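Local coordinates for protein lactaldehyde dehydrogenase (Methanocaldococcus jannaschii, PDB 3PQA) that oxidises lactaldehyde and other short aldehydes to the corresponding acids with NAD, a step in coenzyme F420 biosynthesis, at residues Asn64-Ile69 / Ile179-Ala183; Val301-Gly305 / Leu350-Thr354; His396-Asn402 / Asn422-Leu426. All coordinates share one frame; numbering follows the deposited sequence. Where two conformers were deposited one is given.

Interaction 1 of 3, residues Asn64-Ile69 / Ile179-Ala183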
loop_
_atom_site.group_PDB
_atom_site.type_symbol
_atom_site.label_atom_id
_atom_site.label_comp_id
_atom_site.label_asym_id
_atom_site.label_seq_id
_atom_site.Cartn_x
_atom_site.Cartn_y
_atom_site.Cartn_z
ATOM N N ASN B 64 -2.964 23.964 14.131
ATOM C CA ASN B 64 -3.414 25.099 14.926
ATOM C C ASN B 64 -4.863 24.960 15.358
ATOM O O ASN B 64 -5.213 25.356 16.449
ATOM C CB ASN B 64 -3.168 26.435 14.227
ATOM C CG ASN B 64 -3.454 27.628 15.141
ATOM O OD1 ASN B 64 -4.460 28.286 14.993
ATOM N ND2 ASN B 64 -2.565 27.885 16.089
ATOM N N ILE B 65 -5.693 24.364 14.512
ATOM C CA ILE B 65 -7.070 24.058 14.906
ATOM C C ILE B 65 -7.040 23.107 16.101
ATOM O O ILE B 65 -7.726 23.344 17.115
ATOM C CB ILE B 65 -7.892 23.489 13.725
ATOM C CG1 ILE B 65 -8.187 24.605 12.706
ATOM C CG2 ILE B 65 -9.193 22.864 14.221
ATOM C CD1 ILE B 65 -8.674 24.125 11.364
ATOM N N ALA B 66 -6.228 22.054 16.003
ATOM C CA ALA B 66 -6.078 21.122 17.118
ATOM C C ALA B 66 -5.608 21.836 18.384
ATOM O O ALA B 66 -6.107 21.567 19.478
ATOM C CB ALA B 66 -5.122 19.996 16.761
ATOM N N LYS B 67 -4.633 22.736 18.236
ATOM C CA LYS B 67 -4.106 23.457 19.385
ATOM C C LYS B 67 -5.200 24.286 20.057
ATOM O O LYS B 67 -5.344 24.254 21.278
ATOM C CB LYS B 67 -2.921 24.336 18.984
ATOM C CG LYS B 67 -2.263 25.057 20.153
ATOM C CD LYS B 67 -0.991 25.742 19.712
ATOM C CE LYS B 67 -0.440 26.640 20.814
ATOM N NZ LYS B 67 -1.093 27.992 20.822
ATOM N N GLN B 68 -5.978 25.014 19.262
ATOM C CA GLN B 68 -7.070 25.832 19.820
ATOM C C GLN B 68 -8.156 25.022 20.539
ATOM O O GLN B 68 -8.654 25.445 21.594
ATOM C CB GLN B 68 -7.729 26.672 18.746
ATOM C CG GLN B 68 -6.859 27.779 18.160
ATOM C CD GLN B 68 -7.639 28.552 17.139
ATOM O OE1 GLN B 68 -8.612 29.225 17.475
ATOM N NE2 GLN B 68 -7.262 28.415 15.874
ATOM N N ILE B 69 -8.527 23.875 19.958
ATOM C CA ILE B 69 -9.526 22.985 20.564
ATOM C C ILE B 69 -9.005 22.512 21.917
ATOM O O ILE B 69 -9.733 22.526 22.908
ATOM C CB ILE B 69 -9.854 21.762 19.666
ATOM C CG1 ILE B 69 -10.550 22.210 18.375
ATOM C CG2 ILE B 69 -10.743 20.740 20.415
ATOM C CD1 ILE B 69 -10.747 21.093 17.321
ATOM N N ILE B 179 -12.712 29.032 15.606
ATOM C CA ILE B 179 -11.381 28.404 15.682
ATOM C C ILE B 179 -10.730 28.241 14.297
ATOM O O ILE B 179 -9.548 28.571 14.116
ATOM C CB ILE B 179 -11.442 27.042 16.435
ATOM C CG1 ILE B 179 -11.545 27.281 17.946
ATOM C CG2 ILE B 179 -10.231 26.150 16.104
ATOM C CD1 ILE B 179 -11.896 26.038 18.753
ATOM N N ILE B 180 -11.504 27.753 13.325
ATOM C CA ILE B 180 -11.027 27.621 11.938
ATOM C C ILE B 180 -10.676 28.999 11.369
ATOM O O ILE B 180 -9.605 29.176 10.785
ATOM C CB ILE B 180 -12.070 26.899 11.032
ATOM C CG1 ILE B 180 -12.209 25.438 11.467
ATOM C CG2 ILE B 180 -11.673 26.989 9.535
ATOM C CD1 ILE B 180 -13.467 24.736 11.005
ATOM N N GLU B 181 -11.567 29.974 11.569
ATOM C CA GLU B 181 -11.302 31.360 11.166
ATOM C C GLU B 181 -9.969 31.887 11.741
ATOM O O GLU B 181 -9.184 32.497 11.025
ATOM C CB GLU B 181 -12.491 32.254 11.550
ATOM C CG GLU B 181 -12.340 33.724 11.177
ATOM C CD GLU B 181 -13.498 34.586 11.662
ATOM O OE1 GLU B 181 -14.647 34.090 11.725
ATOM O OE2 GLU B 181 -13.250 35.769 11.981
ATOM N N ASN B 182 -9.711 31.644 13.024
ATOM C CA ASN B 182 -8.446 32.061 13.653
ATOM C C ASN B 182 -7.214 31.446 12.983
ATOM O O ASN B 182 -6.204 32.124 12.773
ATOM C CB ASN B 182 -8.431 31.712 15.138
ATOM C CG ASN B 182 -9.426 32.526 15.944
ATOM O OD1 ASN B 182 -9.797 33.631 15.561
ATOM N ND2 ASN B 182 -9.868 31.974 17.063
ATOM N N ALA B 183 -7.311 30.159 12.661
ATOM C CA ALA B 183 -6.224 29.441 11.992
ATOM C C ALA B 183 -5.976 29.969 10.592
ATOM O O ALA B 183 -4.820 30.130 10.176
ATOM C CB ALA B 183 -6.530 27.964 11.936
#
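Gln68 of helix 55-71 stretches its amide across to helix 171-186 and uses both ends of it there. Its nitrogen donates to a backbone carbonyl, with Gln68 NE2 at 2.9 Å from Ile179 O. That oxygen also accepts the helical bond from Ala183 N, and the two donors approach from opposite faces of its plane. Gln68 NE2 further donates to Asn64 OD1, a turn earlier in its own helix, at 2.9 Å and from above the carbonyl plane. Gln68 OE1 receives Asn182 ND2 at 3.1 Å in a fairly straight bond (166° at the hydrogen). An extended chain beyond CG (chi2 -179°) carries the amide this far. At the base of the side chain, Gln68 CB rests on Ile179 CG2 at 3.7 Å.

Beneath the amide the packing is close and apolar. Ile65 spreads its branches over three partners: Ile65 CG1 meets Ala183 CB at 3.8 Å, Ile65 CD1 meets Ile180 CG1 at 3.8 Å, and Ile65 CG2 meets Ile179 CG2 at 3.9 Å. Ile69 and Ile179 cross there at about a right angle. Helices 88-111 and 145-156 continue this side, Phe102 and Ile155 both touching Ile65. The outer side has fewer contacts: exposed Asn182 has little of its surface covered, and its grip is mainly the one amide bond to Gln68 OE1.

The segments cross at 133°, closer to antiparallel than to parallel. Helix 171-186 links the parallel strands 160-165 and 194-196, so the contact is typical of an outer helix packed on a beta-alpha-beta crossover, here in the Rossmann-like NAD-binding domain of an aldehyde dehydrogenase.

Interaction 2 of 3, residues Val301-Gly305 / Leu350-Thr354; sequences VLNVG and LFYPT
Tyr352 OH and the backbone oxygen of Val304 share one water molecule, which lies 2.6 Å from Tyr352 OH and 2.7 Å from Val304 O. The water donates to the carbonyl and thus links the two segments beside an otherwise apolar contact.

Val304 does most of the touching, and its two methyls turn to different partners in the main. With CG1 anti to the backbone nitrogen (chi1 -175°), that methyl lies over a face of the Tyr352 ring, 3.9 Å from its centroid and 25° off the normal, a CH-pi contact displaced toward the CD2 and CE2 rim. The other methyl passes alongside the proline ring, Val304 CG2 standing 3.6 Å from Pro353 CD. Farther along, Leu302 CD1 reaches Pro353 CG at 3.9 Å, and Phe268 of helix 256-268 touches both of these residues.

The pairing joins the connection that follows helix 288-300 to strand 350-357, which runs parallel to strand 373-379 in the mixed sheet of the catalytic domain of this aldehyde dehydrogenase. The two segments head in nearly opposite directions, yet they meet through side chains and water rather than as a paired ladder.

Leu350 supports Val304 from another quarter, Leu350 CD1 lying 3.7 Å from Val304 CG1, while its methyls also approach Gly305. An alanine here ends at CB, and Val304 CG1 would probably lose its leucine neighbour, leaving a gap between the valine and the strand. On the strand, Thr354 OG1 donates to Tyr352 O at 2.7 Å and also bonds to Gly344 N. The aromatic ring has a further neighbour in Lys345, which makes a cation-pi contact with it.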
loop_
_atom_site.group_PDB
_atom_site.type_symbol
_atom_site.label_atom_id
_atom_site.label_comp_id
_atom_site.label_asym_id
_atom_site.label_seq_id
_atom_site.Cartn_x
_atom_site.Cartn_y
_atom_site.Cartn_z
ATOM N N VAL B 301 -28.740 0.948 38.071
ATOM C CA VAL B 301 -27.940 1.808 38.935
ATOM C C VAL B 301 -27.328 2.996 38.185
ATOM O O VAL B 301 -26.581 3.773 38.766
ATOM C CB VAL B 301 -26.855 1.000 39.713
ATOM C CG1 VAL B 301 -27.508 -0.088 40.562
ATOM C CG2 VAL B 301 -25.819 0.409 38.764
ATOM N N LEU B 302 -27.657 3.130 36.898
ATOM C CA LEU B 302 -27.200 4.281 36.115
ATOM C C LEU B 302 -27.804 5.578 36.645
ATOM O O LEU B 302 -28.965 5.612 37.052
ATOM C CB LEU B 302 -27.519 4.106 34.627
ATOM C CG LEU B 302 -26.886 2.933 33.863
ATOM C CD1 LEU B 302 -27.534 2.816 32.479
ATOM C CD2 LEU B 302 -25.359 3.060 33.737
ATOM N N ASN B 303 -26.996 6.629 36.664
ATOM C CA ASN B 303 -27.471 7.935 37.086
ATOM C C ASN B 303 -28.006 8.718 35.901
ATOM O O ASN B 303 -27.263 9.096 34.976
ATOM C CB ASN B 303 -26.385 8.720 37.837
ATOM C CG ASN B 303 -25.952 8.039 39.123
ATOM O OD1 ASN B 303 -26.779 7.596 39.922
ATOM N ND2 ASN B 303 -24.642 7.964 39.334
ATOM N N VAL B 304 -29.310 8.955 35.948
ATOM C CA VAL B 304 -30.036 9.636 34.900
ATOM C C VAL B 304 -30.320 11.051 35.385
ATOM O O VAL B 304 -30.922 11.239 36.433
ATOM C CB VAL B 304 -31.359 8.891 34.600
ATOM C CG1 VAL B 304 -32.085 9.513 33.411
ATOM C CG2 VAL B 304 -31.089 7.398 34.371
ATOM N N GLY B 305 -29.882 12.057 34.636
ATOM C CA GLY B 305 -30.075 13.427 35.095
ATOM C C GLY B 305 -29.346 14.486 34.299
ATOM O O GLY B 305 -29.128 14.326 33.094
ATOM N N LEU B 350 -36.112 13.678 29.137
ATOM C CA LEU B 350 -35.282 12.741 29.887
ATOM C C LEU B 350 -35.905 11.341 29.845
ATOM O O LEU B 350 -36.927 11.069 30.489
ATOM C CB LEU B 350 -35.040 13.226 31.323
ATOM C CG LEU B 350 -33.972 12.502 32.151
ATOM C CD1 LEU B 350 -32.579 12.635 31.513
ATOM C CD2 LEU B 350 -33.939 13.016 33.590
ATOM N N PHE B 351 -35.294 10.460 29.058
ATOM C CA PHE B 351 -35.830 9.122 28.863
ATOM C C PHE B 351 -35.004 8.107 29.633
ATOM O O PHE B 351 -33.786 8.012 29.445
ATOM C CB PHE B 351 -35.889 8.758 27.377
ATOM C CG PHE B 351 -37.007 7.814 27.039
ATOM C CD1 PHE B 351 -36.923 6.468 27.375
ATOM C CD2 PHE B 351 -38.160 8.284 26.412
ATOM C CE1 PHE B 351 -37.953 5.592 27.082
ATOM C CE2 PHE B 351 -39.216 7.421 26.129
ATOM C CZ PHE B 351 -39.110 6.065 26.460
ATOM N N TYR B 352 -35.668 7.333 30.489
ATOM C CA TYR B 352 -34.946 6.420 31.370
ATOM C C TYR B 352 -34.537 5.132 30.658
ATOM O O TYR B 352 -35.242 4.676 29.748
ATOM C CB TYR B 352 -35.772 6.149 32.643
ATOM C CG TYR B 352 -35.797 7.376 33.524
ATOM C CD1 TYR B 352 -36.617 8.464 33.211
ATOM C CD2 TYR B 352 -34.958 7.475 34.626
ATOM C CE1 TYR B 352 -36.609 9.614 33.988
ATOM C CE2 TYR B 352 -34.946 8.617 35.419
ATOM C CZ TYR B 352 -35.768 9.687 35.087
ATOM O OH TYR B 352 -35.771 10.822 35.867
ATOM N N PRO B 353 -33.383 4.558 31.050
ATOM C CA PRO B 353 -32.965 3.259 30.520
ATOM C C PRO B 353 -34.137 2.269 30.512
ATOM O O PRO B 353 -34.774 2.031 31.550
ATOM C CB PRO B 353 -31.855 2.846 31.485
ATOM C CG PRO B 353 -31.187 4.156 31.799
ATOM C CD PRO B 353 -32.339 5.148 31.909
ATOM N N THR B 354 -34.427 1.743 29.326
ATOM C CA THR B 354 -35.613 0.920 29.079
ATOM C C THR B 354 -35.188 -0.397 28.418
ATOM O O THR B 354 -34.419 -0.407 27.455
ATOM C CB THR B 354 -36.638 1.696 28.219
ATOM O OG1 THR B 354 -37.116 2.821 28.969
ATOM C CG2 THR B 354 -37.820 0.824 27.815
HETATM O O HOH W 1 -33.552 11.206 37.079
#

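Interaction 3 of 3, residues His396-Asn402 / Asn422-Leu426; sequences HSAIFTN and NDSSL
Asn422 faces Thr401 with its side-chain amide and satisfies both backbone polar groups of that residue. Thr401 N donates to Asn422 OD1 at 3.0 Å, and Asn422 ND2 donates to Thr401 O at 2.8 Å, the acceptor lying near the amide plane. The two bonds hold the amide's rotation. A third bond, from Asn422 N to Ile399 O (2.8 Å, 170° at the hydrogen), prolongs the ladder between strands 396-400 and 418-421. Asn422 itself has a left-handed backbone (phi 66°), and the chain beyond it doubles back along the strand.

At the far end His396 ND1 donates to Ser425 O at 2.9 Å, the oxygen lying at the ring edge, in plane. Ser425 is held by outside partners as well: its N by Asn248 OD1 and its OG by Ile276 O. Ser424 OG accepts from Leu426 N, an ST turn, while Asp423 OD1 accepts from Ser424 N and Asp423 OD2 forms a salt bridge with Arg122 of a neighbouring subunit. The exception is Asp423 O, which is buried with no polar partner in the model, pressed by Ala398 CB at 3.3 Å. Beside it the Phe400 ring lies obliquely against the backbone, Phe400 CZ reaching Asp423 C at 3.3 Å.

The side chain of His396 is about 8 Å from those of Cys275 and Glu241, the probable catalytic pair. Strand 396-400, helix 404-413 and parallel strand 418-421 make a beta-alpha-beta crossover, and the chain leaving its second strand turns back along the first, close to the probable active site of the aldehyde dehydrogenase fold.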
loop_
_atom_site.group_PDB
_atom_site.type_symbol
_atom_site.label_atom_id
_atom_site.label_comp_id
_atom_site.label_asym_id
_atom_site.label_seq_id
_atom_site.Cartn_x
_atom_site.Cartn_y
_atom_site.Cartn_z
ATOM N N HIS B 396 -23.226 -1.424 12.125
ATOM C CA HIS B 396 -22.386 -2.291 12.961
ATOM C C HIS B 396 -23.156 -3.467 13.564
ATOM O O HIS B 396 -24.351 -3.372 13.823
ATOM C CB HIS B 396 -21.739 -1.468 14.076
ATOM C CG HIS B 396 -20.434 -0.832 13.694
ATOM N ND1 HIS B 396 -19.520 -0.401 14.630
ATOM C CD2 HIS B 396 -19.882 -0.571 12.483
ATOM C CE1 HIS B 396 -18.465 0.109 14.015
ATOM N NE2 HIS B 396 -18.660 0.013 12.709
ATOM N N SER B 397 -22.438 -4.564 13.799
ATOM C CA SER B 397 -22.961 -5.705 14.520
ATOM C C SER B 397 -21.885 -6.153 15.502
ATOM O O SER B 397 -20.725 -5.737 15.395
ATOM C CB SER B 397 -23.294 -6.829 13.538
ATOM O OG SER B 397 -22.154 -7.184 12.767
ATOM N N ALA B 398 -22.265 -6.975 16.471
ATOM C CA ALA B 398 -21.282 -7.469 17.441
ATOM C C ALA B 398 -21.640 -8.874 17.833
ATOM O O ALA B 398 -22.822 -9.255 17.781
ATOM C CB ALA B 398 -21.220 -6.569 18.699
ATOM N N ILE B 399 -20.617 -9.619 18.227
ATOM C CA ILE B 399 -20.773 -10.980 18.727
ATOM C C ILE B 399 -19.849 -11.225 19.918
ATOM O O ILE B 399 -18.662 -10.879 19.886
ATOM C CB ILE B 399 -20.523 -12.034 17.622
ATOM C CG1 ILE B 399 -20.626 -13.441 18.218
ATOM C CG2 ILE B 399 -19.164 -11.835 16.944
ATOM C CD1 ILE B 399 -20.898 -14.498 17.235
ATOM N N PHE B 400 -20.408 -11.835 20.957
ATOM C CA PHE B 400 -19.658 -12.173 22.146
ATOM C C PHE B 400 -19.561 -13.682 22.176
ATOM O O PHE B 400 -20.583 -14.374 22.237
ATOM C CB PHE B 400 -20.365 -11.627 23.390
ATOM C CG PHE B 400 -20.377 -10.120 23.455
ATOM C CD1 PHE B 400 -21.333 -9.390 22.760
ATOM C CD2 PHE B 400 -19.413 -9.443 24.208
ATOM C CE1 PHE B 400 -21.329 -7.995 22.800
ATOM C CE2 PHE B 400 -19.401 -8.045 24.263
ATOM C CZ PHE B 400 -20.379 -7.321 23.573
ATOM N N THR B 401 -18.327 -14.187 22.125
ATOM C CA THR B 401 -18.051 -15.621 22.120
ATOM C C THR B 401 -16.562 -15.810 22.356
ATOM O O THR B 401 -15.773 -14.888 22.106
ATOM C CB THR B 401 -18.474 -16.316 20.766
ATOM O OG1 THR B 401 -18.262 -17.733 20.849
ATOM C CG2 THR B 401 -17.704 -15.743 19.548
ATOM N N ASN B 402 -16.190 -16.995 22.850
ATOM C CA ASN B 402 -14.799 -17.398 22.997
ATOM C C ASN B 402 -14.385 -18.432 21.952
ATOM O O ASN B 402 -13.275 -18.953 22.002
ATOM C CB ASN B 402 -14.569 -17.960 24.407
ATOM C CG ASN B 402 -14.536 -16.876 25.462
ATOM O OD1 ASN B 402 -13.876 -15.850 25.288
ATOM N ND2 ASN B 402 -15.243 -17.096 26.563
ATOM N N ASN B 422 -16.454 -9.467 20.872
ATOM C CA ASN B 422 -16.228 -9.267 22.309
ATOM C C ASN B 422 -16.190 -7.811 22.807
ATOM O O ASN B 422 -15.689 -7.515 23.888
ATOM C CB ASN B 422 -15.041 -10.125 22.795
ATOM C CG ASN B 422 -15.376 -11.606 22.780
ATOM O OD1 ASN B 422 -16.532 -11.973 22.979
ATOM N ND2 ASN B 422 -14.378 -12.466 22.528
ATOM N N ASP B 423 -16.787 -6.916 22.027
ATOM C CA ASP B 423 -17.174 -5.580 22.501
ATOM C C ASP B 423 -18.469 -5.263 21.755
ATOM O O ASP B 423 -18.802 -5.972 20.803
ATOM C CB ASP B 423 -16.064 -4.549 22.222
ATOM C CG ASP B 423 -16.234 -3.246 23.006
ATOM O OD1 ASP B 423 -17.187 -3.112 23.804
ATOM O OD2 ASP B 423 -15.393 -2.346 22.806
ATOM N N SER B 424 -19.219 -4.245 22.184
ATOM C CA SER B 424 -20.529 -3.967 21.564
ATOM C C SER B 424 -20.355 -3.286 20.208
ATOM O O SER B 424 -19.247 -2.903 19.828
ATOM C CB SER B 424 -21.402 -3.075 22.463
ATOM O OG SER B 424 -21.037 -1.712 22.300
ATOM N N SER B 425 -21.473 -3.110 19.506
ATOM C CA SER B 425 -21.492 -2.406 18.223
ATOM C C SER B 425 -20.982 -0.972 18.321
ATOM O O SER B 425 -20.561 -0.396 17.307
ATOM C CB SER B 425 -22.901 -2.412 17.633
ATOM O OG SER B 425 -23.829 -1.825 18.520
ATOM N N LEU B 426 -21.018 -0.396 19.525
ATOM C CA LEU B 426 -20.608 1.016 19.733
ATOM C C LEU B 426 -19.119 1.314 19.466
ATOM O O LEU B 426 -18.714 2.487 19.333
ATOM C CB LEU B 426 -21.032 1.482 21.136
ATOM C CG LEU B 426 -20.897 2.962 21.456
ATOM C CD1 LEU B 426 -22.021 3.746 20.797
ATOM C CD2 LEU B 426 -20.943 3.164 22.952
#

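How the interactions relate
From the N terminus the chain closes three loops one after another, and none nests within or crosses the next. Interaction 1 joins ends 110 residues apart, bringing helix 171-186 back to helix 55-71 in the nucleotide-binding part. Interaction 2 spans 45 residues and ties the connection after helix 288-300 to strand 350-357. Interaction 3, the shortest at 20 residues, folds the loop after strand 418-421 onto strand 396-400. Interactions 2 and 3 both reach the same mixed sheet, their centres about 23 Å apart, whereas interaction 1 lies across the chain's centre from interaction 3, with about 36 Å between centres.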